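Local coordinates for protein CsuC (Acinetobacter baumannii, PDB 6FJY) that probably acts as the periplasmic chaperone of archaic chaperone-usher Csu pili, holding pilus subunits such as the tip adhesin CsuE before assembly, at residues G83-Y88 and F121-G126. Numbering follows the deposited sequence.
Sequences GKEQSY and FAYGKG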
# COMPACT_ATOMS: atom_id res chain seq x y z
N GLY A 83 16.89 4.85 16.34
CA GLY A 83 16.05 3.90 17.05
C GLY A 83 14.62 4.32 17.29
O GLY A 83 13.99 3.82 18.22
N LYS A 84 14.07 5.23 16.48
CA LYS A 84 12.75 5.77 16.73
C LYS A 84 11.84 5.61 15.51
O LYS A 84 12.24 5.85 14.37
CB LYS A 84 12.81 7.25 17.14
CG LYS A 84 12.73 7.46 18.66
CD LYS A 84 13.85 6.74 19.41
CE LYS A 84 13.60 6.62 20.91
NZ LYS A 84 14.71 5.91 21.63
N GLU A 85 10.60 5.21 15.79
CA GLU A 85 9.53 5.14 14.81
C GLU A 85 8.65 6.39 14.94
O GLU A 85 7.91 6.52 15.92
CB GLU A 85 8.71 3.87 15.01
CG GLU A 85 7.53 3.75 14.05
CD GLU A 85 6.68 2.56 14.34
OE1 GLU A 85 5.97 2.58 15.38
OE2 GLU A 85 6.73 1.58 13.56
N GLN A 86 8.72 7.28 13.95
CA GLN A 86 7.90 8.48 13.92
C GLN A 86 6.60 8.21 13.16
O GLN A 86 6.61 7.60 12.07
CB GLN A 86 8.63 9.65 13.25
CG GLN A 86 9.94 10.02 13.87
CD GLN A 86 9.80 10.69 15.23
OE1 GLN A 86 8.70 11.03 15.67
NE2 GLN A 86 10.92 10.87 15.91
N SER A 87 5.49 8.65 13.73
CA SER A 87 4.16 8.39 13.22
C SER A 87 3.61 9.65 12.57
O SER A 87 3.83 10.76 13.06
CB SER A 87 3.24 7.93 14.34
OG SER A 87 3.83 6.83 15.02
N TYR A 88 2.90 9.48 11.46
CA TYR A 88 2.31 10.58 10.73
C TYR A 88 0.98 10.11 10.15
O TYR A 88 0.73 8.91 10.04
CB TYR A 88 3.22 11.06 9.59
CG TYR A 88 4.61 11.44 9.99
CD1 TYR A 88 5.61 10.48 10.09
CD2 TYR A 88 4.95 12.77 10.23
CE1 TYR A 88 6.89 10.81 10.43
CE2 TYR A 88 6.24 13.11 10.58
CZ TYR A 88 7.21 12.13 10.68
OH TYR A 88 8.49 12.46 11.03
N PHE A 121 4.63 5.84 8.51
CA PHE A 121 5.68 5.67 9.52
C PHE A 121 7.05 5.86 8.90
O PHE A 121 7.36 5.29 7.86
CB PHE A 121 5.61 4.31 10.18
CG PHE A 121 4.33 4.07 10.90
CD1 PHE A 121 4.13 4.60 12.16
CD2 PHE A 121 3.33 3.29 10.34
CE1 PHE A 121 2.94 4.38 12.84
CE2 PHE A 121 2.14 3.08 11.02
CZ PHE A 121 1.95 3.62 12.27
N ALA A 122 7.90 6.62 9.60
CA ALA A 122 9.28 6.82 9.20
C ALA A 122 10.22 6.42 10.33
O ALA A 122 9.90 6.54 11.52
CB ALA A 122 9.52 8.28 8.77
N TYR A 123 11.40 5.91 9.95
CA TYR A 123 12.28 5.21 10.87
C TYR A 123 13.64 5.88 10.94
O TYR A 123 14.23 6.21 9.91
CB TYR A 123 12.42 3.73 10.46
CG TYR A 123 11.11 3.01 10.63
CD1 TYR A 123 10.75 2.48 11.86
CD2 TYR A 123 10.20 2.92 9.57
CE1 TYR A 123 9.54 1.85 12.02
CE2 TYR A 123 8.98 2.28 9.72
CZ TYR A 123 8.64 1.76 10.95
OH TYR A 123 7.44 1.13 11.14
N GLY A 124 14.11 6.08 12.16
CA GLY A 124 15.48 6.45 12.40
C GLY A 124 16.39 5.24 12.33
O GLY A 124 15.96 4.11 12.08
N LYS A 125 17.68 5.49 12.56
CA LYS A 125 18.69 4.47 12.36
C LYS A 125 18.50 3.32 13.34
O LYS A 125 18.16 3.52 14.51
CB LYS A 125 20.08 5.07 12.55
CG LYS A 125 20.40 6.20 11.58
CD LYS A 125 20.15 5.78 10.14
CE LYS A 125 21.10 4.68 9.69
NZ LYS A 125 20.85 4.27 8.28
N GLY A 126 18.70 2.10 12.85
CA GLY A 126 18.68 0.94 13.72
C GLY A 126 17.31 0.35 13.97
O GLY A 126 17.18 -0.49 14.87
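The Tyr123 ring lies alongside the extended side chain of Glu85, pointing the same way, with the carboxylate OE2 at its edge. The carboxylate and ring planes stand 59° apart, and Glu85 OE2 accepts, on its anti lone pair, a 2.6 Å hydrogen bond from Tyr123 OH. Glu85 runs its methylenes past the ring, CG 3.4 Å from Tyr123 CE1, because chi1 of 178° sets CG opposite the backbone N and the chain stays extended. Next along the same face, the Phe121 ring stacks on Phe172 and receives Ser87 OG at its edge, 3.4 Å from CE1; a side chain as small as serine lets the ring come close. On the other face the Tyr88 ring approaches the small Ala122 obliquely, CE1 to CB 4.0 Å, while its hydroxyl is hydrogen-bonded to Glu54 OE1. Between these two faces, antiparallel strands 85-88 and 121-123 are joined by Gln86 N to Ala122 O (2.8 Å) and Ala122 N to Gln86 O (3.0 Å), the two bonds of a hydrogen-bonded pair. Gly124 N to Lys84 O (2.9 Å) extends the pairing, and Gly83, whose positive phi suits a residue without a side chain, donates its N-H to Lys125 O. This joins two neighbouring strands of the Ig-like PapD N-terminal domain. Glu85 OE1 accepts the Phe172 N-H, so both oxygens of this buried carboxylate are hydrogen-bonded. This links the sheet to the chain around Phe172 and probably stabilises the carboxylate's charge.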